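Local coordinates for protein toll-like receptor 13 (Mus musculus, PDB 4Z0C) that recognises bacterial 23S rRNA through its leucine-rich-repeat ectodomain and signals by way of MYD88 and TRAF6 to activate NF-kappa-B and inflammation, at residues A[181-186]-A[204-209]; A[215-220]-A[234-239]; A[285-290]-A[310-315]; A[382-387]-A[404-409]. All blocks are in the same frame, centred on the assembly; numbering follows the deposited sequence.

Interaction 1 of 4, residues A[181-186]-A[204-209]; sequences LTHLSF and LTNLSA. With NAG (2-acetamido-2-deoxy-beta-D-glucopyranose), chain N.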
loop_
_atom_site.group_PDB
_atom_site.type_symbol
_atom_site.label_atom_id
_atom_site.label_comp_id
_atom_site.label_asym_id
_atom_site.label_seq_id
_atom_site.Cartn_x
_atom_site.Cartn_y
_atom_site.Cartn_z
ATOM N N LEU A 181 45.730 -14.516 -19.970
ATOM C CA LEU A 181 45.024 -13.548 -19.115
ATOM C C LEU A 181 44.576 -12.265 -19.811
ATOM O O LEU A 181 45.397 -11.515 -20.329
ATOM C CB LEU A 181 45.910 -13.164 -17.922
ATOM C CG LEU A 181 45.115 -12.667 -16.719
ATOM C CD1 LEU A 181 44.227 -13.788 -16.217
ATOM C CD2 LEU A 181 46.037 -12.181 -15.614
ATOM N N THR A 182 43.273 -11.989 -19.762
ATOM C CA THR A 182 42.732 -10.775 -20.374
ATOM C C THR A 182 42.262 -9.757 -19.335
ATOM O O THR A 182 42.391 -8.544 -19.538
ATOM C CB THR A 182 41.550 -11.092 -21.306
ATOM O OG1 THR A 182 40.529 -11.778 -20.569
ATOM C CG2 THR A 182 41.988 -11.972 -22.443
ATOM N N HIS A 183 41.735 -10.257 -18.219
ATOM C CA HIS A 183 41.205 -9.403 -17.155
ATOM C C HIS A 183 41.849 -9.712 -15.816
ATOM O O HIS A 183 41.888 -10.871 -15.378
ATOM C CB HIS A 183 39.692 -9.589 -17.003
ATOM C CG HIS A 183 38.899 -9.124 -18.183
ATOM N ND1 HIS A 183 39.046 -9.665 -19.443
ATOM C CD2 HIS A 183 37.942 -8.173 -18.290
ATOM C CE1 HIS A 183 38.223 -9.058 -20.279
ATOM N NE2 HIS A 183 37.539 -8.153 -19.604
ATOM N N LEU A 184 42.295 -8.663 -15.138
ATOM C CA LEU A 184 42.904 -8.831 -13.834
ATOM C C LEU A 184 42.460 -7.690 -12.922
ATOM O O LEU A 184 42.447 -6.534 -13.325
ATOM C CB LEU A 184 44.427 -8.842 -13.977
ATOM C CG LEU A 184 45.283 -8.918 -12.715
ATOM C CD1 LEU A 184 45.088 -10.250 -12.002
ATOM C CD2 LEU A 184 46.746 -8.681 -13.067
ATOM N N SER A 185 42.090 -8.013 -11.691
ATOM C CA SER A 185 41.640 -6.980 -10.786
ATOM C C SER A 185 42.268 -7.052 -9.403
ATOM O O SER A 185 42.238 -8.097 -8.761
ATOM C CB SER A 185 40.111 -7.008 -10.666
ATOM O OG SER A 185 39.686 -6.056 -9.708
ATOM N N PHE A 186 42.827 -5.929 -8.952
ATOM C CA PHE A 186 43.312 -5.782 -7.573
ATOM C C PHE A 186 42.449 -4.800 -6.764
ATOM O O PHE A 186 42.909 -4.238 -5.765
ATOM C CB PHE A 186 44.758 -5.271 -7.555
ATOM C CG PHE A 186 45.741 -6.219 -8.148
ATOM C CD1 PHE A 186 46.263 -7.264 -7.392
ATOM C CD2 PHE A 186 46.140 -6.077 -9.467
ATOM C CE1 PHE A 186 47.169 -8.160 -7.943
ATOM C CE2 PHE A 186 47.040 -6.969 -10.025
ATOM C CZ PHE A 186 47.551 -8.013 -9.259
ATOM N N LEU A 204 46.694 -9.002 -21.676
ATOM C CA LEU A 204 45.857 -8.279 -20.723
ATOM C C LEU A 204 45.213 -7.040 -21.356
ATOM O O LEU A 204 45.904 -6.167 -21.897
ATOM C CB LEU A 204 46.670 -7.892 -19.478
ATOM C CG LEU A 204 45.764 -7.658 -18.268
ATOM C CD1 LEU A 204 45.161 -8.969 -17.848
ATOM C CD2 LEU A 204 46.513 -7.061 -17.103
ATOM N N THR A 205 43.886 -6.966 -21.286
ATOM C CA THR A 205 43.165 -5.801 -21.813
ATOM C C THR A 205 42.558 -4.930 -20.725
ATOM O O THR A 205 42.338 -3.747 -20.929
ATOM C CB THR A 205 42.049 -6.220 -22.763
ATOM O OG1 THR A 205 41.266 -7.219 -22.114
ATOM C CG2 THR A 205 42.619 -6.846 -24.017
ATOM N N ASN A 206 42.283 -5.529 -19.575
ATOM C CA ASN A 206 41.605 -4.849 -18.486
ATOM C C ASN A 206 42.368 -5.048 -17.182
ATOM O O ASN A 206 42.544 -6.172 -16.722
ATOM C CB ASN A 206 40.165 -5.383 -18.309
ATOM C CG ASN A 206 39.212 -4.963 -19.445
ATOM O OD1 ASN A 206 39.399 -5.348 -20.602
ATOM N ND2 ASN A 206 38.170 -4.188 -19.099
ATOM N N LEU A 207 42.800 -3.948 -16.583
ATOM C CA LEU A 207 43.451 -3.989 -15.282
ATOM C C LEU A 207 42.778 -3.036 -14.335
ATOM O O LEU A 207 42.513 -1.888 -14.683
ATOM C CB LEU A 207 44.921 -3.594 -15.397
ATOM C CG LEU A 207 45.666 -3.427 -14.066
ATOM C CD1 LEU A 207 45.788 -4.742 -13.303
ATOM C CD2 LEU A 207 47.042 -2.730 -14.257
ATOM N N SER A 208 42.515 -3.499 -13.125
ATOM C CA SER A 208 42.019 -2.597 -12.099
ATOM C C SER A 208 42.904 -2.602 -10.874
ATOM O O SER A 208 43.288 -3.662 -10.389
ATOM C CB SER A 208 40.567 -2.934 -11.698
ATOM O OG SER A 208 40.184 -2.077 -10.640
ATOM N N ALA A 209 43.241 -1.418 -10.384
ATOM C CA ALA A 209 43.951 -1.311 -9.117
ATOM C C ALA A 209 43.204 -0.315 -8.253
ATOM O O ALA A 209 43.775 0.294 -7.356
ATOM C CB ALA A 209 45.407 -0.867 -9.334
HETATM C C1 NAG N . 37.250 -3.973 -20.206
HETATM C C2 NAG N . 35.835 -3.892 -19.616
HETATM C C3 NAG N . 34.804 -3.514 -20.664
HETATM C C4 NAG N . 35.206 -2.227 -21.362
HETATM C C5 NAG N . 36.594 -2.407 -21.955
HETATM C C6 NAG N . 36.995 -1.095 -22.636
HETATM C C7 NAG N . 35.363 -5.336 -17.734
HETATM C C8 NAG N . 34.598 -6.543 -17.264
HETATM N N2 NAG N . 35.418 -5.156 -19.046
HETATM O O3 NAG N . 33.552 -3.392 -20.040
HETATM O O4 NAG N . 34.301 -1.902 -22.399
HETATM O O5 NAG N . 37.545 -2.797 -20.962
HETATM O O6 NAG N . 38.224 -1.254 -23.303
HETATM O O7 NAG N . 35.911 -4.567 -16.942
#
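His-183 and Asn-206 turn CG the same way, anti to the carbonyl carbon (chi1 -66° and -71°), and this brings imidazole and amide together on one face of two parallel strands. The flat groups stack with their planes 12° apart: Asn-206 OD1 lies over one ring face, 3.5 Å from His-183 NE2. The ring is kept from turning by His-183 ND1, which donates in its own plane to Thr-182 OG1 at 2.8 Å. Asn-206 ND2 is covalently bonded to C1 of an N-linked N-acetylglucosamine, and the acetamido group of that sugar lies at the imidazole edge. Histidine suits this site because it offers a flat face to the glycosylated amide and a nitrogen to its own neighbour.

The backbones are laced by bonds that pass back and forth, among them Leu-184 N to Asn-206 O (3.0 Å) and Phe-186 N to Ser-208 O (2.7 Å). Thr-182 O is gripped twice, by Thr-205 N on a lone pair and by Asn-206 N almost straight on. These are the consecutive strands of repeats 7 and 8, on the LxxLxL pattern but with Phe-186 and Ala-209 at the last consensus position, laid side by side in the concave surface of a leucine-rich-repeat solenoid.

Leucine fills the inward positions, where a branched apolar tip can meet its counterpart one turn on. Leu-184 CD2 lies alongside Leu-207 CD1 at 4.1 Å, while Leu-204 CD1 touches Leu-184 CB at 3.9 Å. Phe-186 receives Leu-207 CD1 at its ring edge, and elsewhere in the core it meets Phe-145 edge-to-face.

Interaction 2 of 4, residues A[215-220]-A[234-239]; sequences KVIQNV and SGTVIK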
loop_
_atom_site.group_PDB
_atom_site.type_symbol
_atom_site.label_atom_id
_atom_site.label_comp_id
_atom_site.label_asym_id
_atom_site.label_seq_id
_atom_site.Cartn_x
_atom_site.Cartn_y
_atom_site.Cartn_z
ATOM N N LYS A 215 48.433 5.126 1.353
ATOM C CA LYS A 215 49.772 5.392 0.824
ATOM C C LYS A 215 49.820 5.617 -0.687
ATOM O O LYS A 215 49.287 4.818 -1.467
ATOM C CB LYS A 215 50.755 4.287 1.219
ATOM C CG LYS A 215 51.265 4.420 2.652
ATOM C CD LYS A 215 52.794 4.499 2.713
ATOM C CE LYS A 215 53.310 5.887 2.319
ATOM N NZ LYS A 215 54.795 6.031 2.467
ATOM N N VAL A 216 50.436 6.730 -1.083
ATOM C CA VAL A 216 50.548 7.107 -2.490
ATOM C C VAL A 216 51.504 6.186 -3.268
ATOM O O VAL A 216 52.610 5.889 -2.819
ATOM C CB VAL A 216 50.960 8.588 -2.652
ATOM C CG1 VAL A 216 52.219 8.878 -1.859
ATOM C CG2 VAL A 216 51.132 8.945 -4.125
ATOM N N ILE A 217 51.046 5.730 -4.431
ATOM C CA ILE A 217 51.810 4.827 -5.280
ATOM C C ILE A 217 52.623 5.609 -6.296
ATOM O O ILE A 217 52.062 6.351 -7.106
ATOM C CB ILE A 217 50.883 3.861 -6.049
ATOM C CG1 ILE A 217 50.167 2.916 -5.080
ATOM C CG2 ILE A 217 51.684 3.066 -7.052
ATOM C CD1 ILE A 217 49.136 1.994 -5.745
ATOM N N GLN A 218 53.941 5.426 -6.246
ATOM C CA GLN A 218 54.892 6.107 -7.129
ATOM C C GLN A 218 55.586 5.127 -8.063
ATOM O O GLN A 218 55.977 5.464 -9.181
ATOM C CB GLN A 218 55.963 6.796 -6.291
ATOM C CG GLN A 218 55.604 8.164 -5.800
ATOM C CD GLN A 218 56.499 8.606 -4.659
ATOM O OE1 GLN A 218 56.350 8.144 -3.524
ATOM N NE2 GLN A 218 57.463 9.477 -4.962
ATOM N N ASN A 219 55.748 3.910 -7.566
ATOM C CA ASN A 219 56.446 2.843 -8.260
ATOM C C ASN A 219 55.546 2.182 -9.307
ATOM O O ASN A 219 54.882 1.191 -9.016
ATOM C CB ASN A 219 56.863 1.811 -7.215
ATOM C CG ASN A 219 58.236 1.252 -7.451
ATOM O OD1 ASN A 219 58.763 1.298 -8.564
ATOM N ND2 ASN A 219 58.830 0.708 -6.398
ATOM N N VAL A 220 55.525 2.714 -10.525
ATOM C CA VAL A 220 54.592 2.229 -11.540
ATOM C C VAL A 220 55.307 1.790 -12.806
ATOM O O VAL A 220 56.106 2.536 -13.364
ATOM C CB VAL A 220 53.598 3.324 -11.952
ATOM C CG1 VAL A 220 52.596 2.762 -12.949
ATOM C CG2 VAL A 220 52.883 3.896 -10.734
ATOM N N SER A 234 40.400 4.278 -10.122
ATOM C CA SER A 234 39.358 4.945 -9.323
ATOM C C SER A 234 39.572 4.761 -7.817
ATOM O O SER A 234 39.587 3.631 -7.321
ATOM C CB SER A 234 37.967 4.433 -9.723
ATOM O OG SER A 234 36.941 5.096 -9.001
ATOM N N GLY A 235 39.741 5.869 -7.096
ATOM C CA GLY A 235 39.928 5.812 -5.655
ATOM C C GLY A 235 41.329 5.397 -5.245
ATOM O O GLY A 235 41.598 5.123 -4.070
ATOM N N THR A 236 42.231 5.353 -6.215
ATOM C CA THR A 236 43.613 4.965 -5.950
ATOM C C THR A 236 44.510 6.186 -5.962
ATOM O O THR A 236 44.537 6.931 -6.946
ATOM C CB THR A 236 44.127 3.991 -6.999
ATOM O OG1 THR A 236 43.329 2.803 -6.969
ATOM C CG2 THR A 236 45.577 3.638 -6.722
ATOM N N VAL A 237 45.242 6.395 -4.874
ATOM C CA VAL A 237 46.112 7.554 -4.799
ATOM C C VAL A 237 47.419 7.253 -5.526
ATOM O O VAL A 237 48.290 6.561 -5.004
ATOM C CB VAL A 237 46.404 7.954 -3.347
ATOM C CG1 VAL A 237 46.702 9.457 -3.274
ATOM C CG2 VAL A 237 45.212 7.637 -2.474
ATOM N N ILE A 238 47.558 7.801 -6.726
ATOM C CA ILE A 238 48.705 7.504 -7.564
ATOM C C ILE A 238 49.364 8.783 -8.078
ATOM O O ILE A 238 48.694 9.686 -8.571
ATOM C CB ILE A 238 48.284 6.623 -8.752
ATOM C CG1 ILE A 238 49.476 6.310 -9.644
ATOM C CG2 ILE A 238 47.178 7.292 -9.566
ATOM C CD1 ILE A 238 49.137 5.331 -10.724
ATOM N N LYS A 239 50.677 8.879 -7.921
ATOM C CA LYS A 239 51.411 10.016 -8.463
ATOM C C LYS A 239 51.387 9.922 -9.990
ATOM O O LYS A 239 52.183 9.196 -10.581
ATOM C CB LYS A 239 52.852 10.019 -7.935
ATOM C CG LYS A 239 53.715 11.164 -8.447
ATOM C CD LYS A 239 55.057 11.231 -7.723
ATOM C CE LYS A 239 56.061 12.103 -8.478
ATOM N NZ LYS A 239 57.403 12.096 -7.830
#
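Two backbone hydrogen bonds hold Ile-217 against the chain around Ile-238. Ile-217 N donates to Val-237 O at 2.9 Å, nearly straight at hydrogen (170°), and Ile-217 O takes Lys-239 N at 3.0 Å with the donor tilted from the carbonyl plane. Val-216 adds a CA-H...O contact from its CA to the same Val-237 O at 3.4 Å.

The closest apolar contacts are methyl to methyl. Ile-238 CD1 meets Val-220 CG2 at 4.0 Å, the two side chains crossing at about a right angle; CG1 of Ile-238 is anti to the backbone N (chi1 180°), which sends the branch out to this meeting. Ile-217 CD1 touches Thr-236 CG2 at 4.0 Å. Beta-branched residues fit here, since they cover the extended backbone while offering a methyl to the neighbouring repeat.

On the solvent side the contact is aliphatic: Gln-218 CG rests against Lys-239 CD at 3.7 Å, long chains whose polar ends can stay in water.

Thr-236 shows both characters, its methyl inside the contact and its OG1 bonded to Ala-209 O. It stands where the LxxLxLxxN consensus has asparagine, and that bond makes the same kind of link between repeats 8 and 9 of the leucine-rich-repeat solenoid, just beyond the strands.

Interaction 3 of 4, residues A[285-290]-A[310-315]; sequences VFQKNV and LGQNSD. With NAG (2-acetamido-2-deoxy-beta-D-glucopyranose), chain O.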
loop_
_atom_site.group_PDB
_atom_site.type_symbol
_atom_site.label_atom_id
_atom_site.label_comp_id
_atom_site.label_asym_id
_atom_site.label_seq_id
_atom_site.Cartn_x
_atom_site.Cartn_y
_atom_site.Cartn_z
ATOM N N VAL A 285 36.433 8.149 -17.239
ATOM C CA VAL A 285 35.598 8.231 -16.059
ATOM C C VAL A 285 36.298 9.112 -15.017
ATOM O O VAL A 285 37.399 8.813 -14.548
ATOM C CB VAL A 285 35.234 6.825 -15.538
ATOM C CG1 VAL A 285 34.287 6.911 -14.341
ATOM C CG2 VAL A 285 34.549 6.031 -16.655
ATOM N N PHE A 286 35.633 10.198 -14.651
ATOM C CA PHE A 286 36.281 11.339 -14.013
ATOM C C PHE A 286 35.383 11.883 -12.889
ATOM O O PHE A 286 34.790 12.952 -13.011
ATOM C CB PHE A 286 36.519 12.406 -15.090
ATOM C CG PHE A 286 37.792 13.188 -14.921
ATOM C CD1 PHE A 286 38.990 12.541 -14.656
ATOM C CD2 PHE A 286 37.794 14.573 -15.073
ATOM C CE1 PHE A 286 40.165 13.261 -14.508
ATOM C CE2 PHE A 286 38.960 15.300 -14.933
ATOM C CZ PHE A 286 40.147 14.640 -14.649
ATOM N N GLN A 287 35.328 11.138 -11.784
ATOM C CA GLN A 287 34.312 11.315 -10.751
ATOM C C GLN A 287 34.758 11.741 -9.353
ATOM O O GLN A 287 35.905 11.560 -8.963
ATOM C CB GLN A 287 33.521 10.017 -10.585
ATOM C CG GLN A 287 32.751 9.593 -11.797
ATOM C CD GLN A 287 31.838 8.431 -11.469
ATOM O OE1 GLN A 287 32.055 7.726 -10.481
ATOM N NE2 GLN A 287 30.777 8.263 -12.253
ATOM N N LYS A 288 33.792 12.270 -8.596
ATOM C CA LYS A 288 33.963 12.581 -7.176
ATOM C C LYS A 288 34.868 13.784 -6.900
ATOM O O LYS A 288 35.877 13.681 -6.208
ATOM C CB LYS A 288 34.361 11.343 -6.344
ATOM C CG LYS A 288 33.227 10.324 -6.203
ATOM C CD LYS A 288 33.569 9.189 -5.231
ATOM C CE LYS A 288 32.665 7.967 -5.437
ATOM N NZ LYS A 288 33.067 6.784 -4.608
ATOM N N ASN A 289 34.470 14.928 -7.444
ATOM C CA ASN A 289 35.077 16.197 -7.075
ATOM C C ASN A 289 36.507 16.267 -7.573
ATOM O O ASN A 289 37.430 16.730 -6.897
ATOM C CB ASN A 289 35.005 16.377 -5.563
ATOM C CG ASN A 289 35.451 17.723 -5.113
ATOM O OD1 ASN A 289 35.218 18.739 -5.777
ATOM N ND2 ASN A 289 36.146 17.740 -3.983
ATOM N N VAL A 290 36.659 15.812 -8.800
ATOM C CA VAL A 290 37.955 15.708 -9.411
ATOM C C VAL A 290 38.212 16.982 -10.252
ATOM O O VAL A 290 39.347 17.340 -10.521
ATOM C CB VAL A 290 38.011 14.367 -10.204
ATOM C CG1 VAL A 290 38.247 14.589 -11.676
ATOM C CG2 VAL A 290 39.059 13.456 -9.612
ATOM N N LEU A 310 31.270 12.426 -15.681
ATOM C CA LEU A 310 31.618 13.443 -14.693
ATOM C C LEU A 310 30.769 13.369 -13.434
ATOM O O LEU A 310 30.631 14.355 -12.719
ATOM C CB LEU A 310 31.525 14.840 -15.302
ATOM C CG LEU A 310 32.662 15.237 -16.253
ATOM C CD1 LEU A 310 32.346 16.542 -16.987
ATOM C CD2 LEU A 310 33.962 15.343 -15.483
ATOM N N GLY A 311 30.203 12.198 -13.165
ATOM C CA GLY A 311 29.346 12.017 -12.006
ATOM C C GLY A 311 29.985 12.349 -10.672
ATOM O O GLY A 311 31.168 12.100 -10.468
ATOM N N GLN A 312 29.183 12.895 -9.763
ATOM C CA GLN A 312 29.608 13.225 -8.399
ATOM C C GLN A 312 30.653 14.346 -8.318
ATOM O O GLN A 312 31.440 14.394 -7.373
ATOM C CB GLN A 312 30.106 11.984 -7.654
ATOM C CG GLN A 312 29.041 10.923 -7.389
ATOM C CD GLN A 312 29.580 9.743 -6.614
ATOM O OE1 GLN A 312 30.031 8.758 -7.190
ATOM N NE2 GLN A 312 29.597 9.869 -5.294
ATOM N N ASN A 313 30.676 15.234 -9.308
ATOM C CA ASN A 313 31.488 16.448 -9.200
ATOM C C ASN A 313 30.722 17.583 -8.539
ATOM O O ASN A 313 30.044 18.378 -9.204
ATOM C CB ASN A 313 32.074 16.845 -10.549
ATOM C CG ASN A 313 33.253 15.961 -10.931
ATOM O OD1 ASN A 313 34.284 15.982 -10.256
ATOM N ND2 ASN A 313 33.102 15.163 -11.994
ATOM N N SER A 314 30.854 17.641 -7.216
ATOM C CA SER A 314 30.050 18.509 -6.376
ATOM C C SER A 314 30.197 20.012 -6.660
ATOM O O SER A 314 29.332 20.806 -6.290
ATOM C CB SER A 314 30.345 18.199 -4.903
ATOM O OG SER A 314 31.736 18.036 -4.682
ATOM N N ASP A 315 31.275 20.403 -7.327
ATOM C CA ASP A 315 31.478 21.816 -7.666
ATOM C C ASP A 315 30.817 22.233 -8.980
ATOM O O ASP A 315 30.946 23.390 -9.406
ATOM C CB ASP A 315 32.967 22.170 -7.698
ATOM C CG ASP A 315 33.550 22.361 -6.309
ATOM O OD1 ASP A 315 32.771 22.491 -5.343
ATOM O OD2 ASP A 315 34.793 22.367 -6.183
HETATM C C1 NAG O . 36.113 20.637 -3.635
HETATM C C2 NAG O . 35.865 20.169 -2.218
HETATM C C3 NAG O . 36.333 21.326 -1.353
HETATM C C4 NAG O . 37.820 21.609 -1.653
HETATM C C5 NAG O . 38.208 21.443 -3.145
HETATM C C6 NAG O . 39.686 21.123 -3.350
HETATM C C7 NAG O . 34.086 18.770 -1.307
HETATM C C8 NAG O . 32.647 18.384 -1.413
HETATM N N2 NAG O . 34.473 19.797 -2.049
HETATM O O3 NAG O . 36.103 21.008 0.001
HETATM O O4 NAG O . 38.135 22.927 -1.234
HETATM O O5 NAG O . 37.484 20.429 -3.825
HETATM O O6 NAG O . 39.912 20.929 -4.729
HETATM O O7 NAG O . 34.829 18.157 -0.551
HETATM O O HOH W 1 33.881 19.023 -8.026
#
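Asn-313 satisfies the backbone of 285-290 with both ends of its amide. Its ND2 donates to Phe-286 O at 3.0 Å, with that oxygen close to the amide plane, and also to Leu-310 O in its own turn at 2.7 Å, from above that carbonyl plane. Its OD1 accepts Val-290 N at 2.8 Å, almost in line with the side-chain C=O (175°). Asparagine suits this buried place because one short flat group supplies both donor and acceptor.

Gly-311 O, within the type II turn 310-313, takes Lys-288 N at 3.2 Å. Gln-312 lies alongside the extended Lys-288 chain, whose NZ makes a weak bond to Trp-259 O.

Asn-289 OD1 receives a water proton at 2.6 Å, and the same water accepts from Asp-315 N. Asn-289 ND2 is hydrogen-bonded to Leu-261 O; its apparent bond to the sugar O5 is doubtful, since C1 lies 2.9 Å from ND2 and this is a predicted N-glycosylation site.

The apolar side is Leu-310 CD2 at the edge of the Phe-286 ring, 3.9 Å from its CB. With Asn-313 at the consensus asparagine, bridging carbonyls of repeats 11 and 12, this is a rung of the asparagine ladder of leucine-rich repeats.

Interaction 4 of 4, residues A[382-387]-A[404-409]; sequences SLSRNP and ELNLAA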
loop_
_atom_site.group_PDB
_atom_site.type_symbol
_atom_site.label_atom_id
_atom_site.label_comp_id
_atom_site.label_asym_id
_atom_site.label_seq_id
_atom_site.Cartn_x
_atom_site.Cartn_y
_atom_site.Cartn_z
ATOM N N SER A 382 18.186 11.112 -19.310
ATOM C CA SER A 382 17.673 10.825 -17.982
ATOM C C SER A 382 17.686 12.054 -17.067
ATOM O O SER A 382 18.707 12.718 -16.917
ATOM C CB SER A 382 18.442 9.687 -17.336
ATOM O OG SER A 382 18.166 9.650 -15.950
ATOM N N LEU A 383 16.541 12.334 -16.444
ATOM C CA LEU A 383 16.428 13.429 -15.482
ATOM C C LEU A 383 15.984 12.905 -14.120
ATOM O O LEU A 383 15.600 13.703 -13.261
ATOM C CB LEU A 383 15.410 14.474 -15.973
ATOM C CG LEU A 383 15.683 15.050 -17.370
ATOM C CD1 LEU A 383 14.588 15.959 -17.881
ATOM C CD2 LEU A 383 16.960 15.789 -17.329
ATOM N N SER A 384 16.002 11.575 -13.944
ATOM C CA SER A 384 15.530 10.930 -12.712
ATOM C C SER A 384 16.076 11.558 -11.459
ATOM O O SER A 384 17.229 11.962 -11.433
ATOM C CB SER A 384 15.878 9.440 -12.664
ATOM O OG SER A 384 15.035 8.746 -13.531
ATOM N N ARG A 385 15.245 11.603 -10.421
ATOM C CA ARG A 385 15.657 12.101 -9.113
ATOM C C ARG A 385 16.096 13.548 -9.160
ATOM O O ARG A 385 17.017 13.944 -8.450
ATOM C CB ARG A 385 16.768 11.243 -8.498
ATOM C CG ARG A 385 16.388 9.806 -8.367
ATOM C CD ARG A 385 17.063 9.119 -7.188
ATOM N NE ARG A 385 16.517 7.768 -7.062
ATOM C CZ ARG A 385 15.502 7.433 -6.267
ATOM N NH1 ARG A 385 14.924 8.347 -5.497
ATOM N NH2 ARG A 385 15.071 6.181 -6.238
ATOM N N ASN A 386 15.431 14.333 -9.992
ATOM C CA ASN A 386 15.505 15.778 -9.866
ATOM C C ASN A 386 14.225 16.300 -9.226
ATOM O O ASN A 386 13.150 15.760 -9.458
ATOM C CB ASN A 386 15.791 16.450 -11.215
ATOM C CG ASN A 386 17.266 16.321 -11.639
ATOM O OD1 ASN A 386 18.132 17.000 -11.099
ATOM N ND2 ASN A 386 17.542 15.444 -12.605
ATOM N N PRO A 387 14.346 17.337 -8.379
ATOM C CA PRO A 387 13.172 17.927 -7.722
ATOM C C PRO A 387 12.358 18.773 -8.697
ATOM O O PRO A 387 12.137 19.949 -8.446
ATOM C CB PRO A 387 13.791 18.811 -6.638
ATOM C CG PRO A 387 15.147 19.199 -7.203
ATOM C CD PRO A 387 15.606 17.983 -7.967
ATOM N N GLU A 404 14.308 7.286 -25.701
ATOM C CA GLU A 404 14.035 6.957 -24.308
ATOM C C GLU A 404 14.196 8.150 -23.366
ATOM O O GLU A 404 15.256 8.773 -23.328
ATOM C CB GLU A 404 14.930 5.803 -23.842
ATOM C CG GLU A 404 14.762 5.526 -22.353
ATOM C CD GLU A 404 15.350 4.202 -21.897
ATOM O OE1 GLU A 404 15.455 4.015 -20.659
ATOM O OE2 GLU A 404 15.690 3.353 -22.760
ATOM N N LEU A 405 13.153 8.435 -22.584
ATOM C CA LEU A 405 13.182 9.520 -21.599
ATOM C C LEU A 405 12.923 8.950 -20.209
ATOM O O LEU A 405 11.900 8.312 -19.963
ATOM C CB LEU A 405 12.148 10.607 -21.953
ATOM C CG LEU A 405 11.958 11.816 -21.010
ATOM C CD1 LEU A 405 13.255 12.641 -20.836
ATOM C CD2 LEU A 405 10.810 12.721 -21.463
ATOM N N ASN A 406 13.870 9.150 -19.304
ATOM C CA ASN A 406 13.711 8.678 -17.929
ATOM C C ASN A 406 13.518 9.846 -16.956
ATOM O O ASN A 406 14.445 10.643 -16.716
ATOM C CB ASN A 406 14.915 7.831 -17.505
ATOM C CG ASN A 406 14.727 7.185 -16.135
ATOM O OD1 ASN A 406 13.635 7.212 -15.560
ATOM N ND2 ASN A 406 15.801 6.616 -15.600
ATOM N N LEU A 407 12.307 9.915 -16.404
ATOM C CA LEU A 407 11.884 10.942 -15.462
ATOM C C LEU A 407 11.446 10.318 -14.139
ATOM O O LEU A 407 10.704 10.919 -13.391
ATOM C CB LEU A 407 10.708 11.714 -16.060
ATOM C CG LEU A 407 11.054 12.663 -17.202
ATOM C CD1 LEU A 407 9.800 13.064 -17.929
ATOM C CD2 LEU A 407 11.696 13.901 -16.604
ATOM N N ALA A 408 11.917 9.114 -13.852
ATOM C CA ALA A 408 11.524 8.405 -12.643
ATOM C C ALA A 408 11.979 9.096 -11.367
ATOM O O ALA A 408 13.055 9.660 -11.315
ATOM C CB ALA A 408 12.053 6.981 -12.673
ATOM N N ALA A 409 11.128 9.057 -10.348
ATOM C CA ALA A 409 11.435 9.573 -9.014
ATOM C C ALA A 409 11.750 11.062 -8.989
ATOM O O ALA A 409 12.388 11.558 -8.058
ATOM C CB ALA A 409 12.533 8.766 -8.346
#
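Ser-382 pairs with Asn-406 in a parallel bridge, its neighbour Leu-383 N donating to Asn-406 O at 2.7 Å, after which both chains curve out of the strand and Arg-385 N makes a further backbone hydrogen bond to Ala-408 O at 3.1 Å.

Asn-406 is held by its own chain. Its OD1 takes Ala-408 N at 3.1 Å from above the side-chain carbonyl plane, an Asx turn that bends the backbone just after the strand, and asparagine suits the site because its amide is short enough to fold back. CG is anti to the backbone N (chi1 -174°), which lays the amide beside the Ser-384 hydroxyl. Ser-384 OG makes a weak hydrogen bond to Ala-408 O at 3.1 Å, a second donor on the oxygen that Arg-385 N already uses; a small hydroxyl residue can do this in a tight bend.

On the inward side Leu-383 and Leu-407 run side by side, CD1 of the first 3.8 Å from CD2 of the second. Further along, at the exposed Arg-385, the extended chain brings its guanidinium over Ala-409, whose CB lies against one face, 3.7 Å from NH1. Alanine is small enough to sit under that flat group. The bound RNA comes within about 7 Å of the nearest atom of the contact.

Asn-386 extends the asparagine ladder backward, its ND2 donating to Leu-383 O and to Leu-359 O of the preceding turn. Leu-383 packs on Phe-367 and Phe-396 in the core, while strand 404-406 lies between strands 380-382 and 428-430.

Overall arrangement
From the N terminus the four contacts follow in series, none nested in or crossing another, and each closes one turn of the solenoid by pairing a repeat with its successor. Interaction 1 joins repeats 7 and 8 on the concave strands. Interaction 2 joins repeats 8 and 9 in the loops that follow strands 206-208 and 230-232; it touches interaction 1 through the Thr-236 hydroxyl, the centres being about 17 Å apart. Interaction 3 closes a loop containing helix 293-302, between repeats 11 and 12. Interaction 4 returns to the strand edge at repeats 15 and 16, its centre about 34 Å from that of interaction 1.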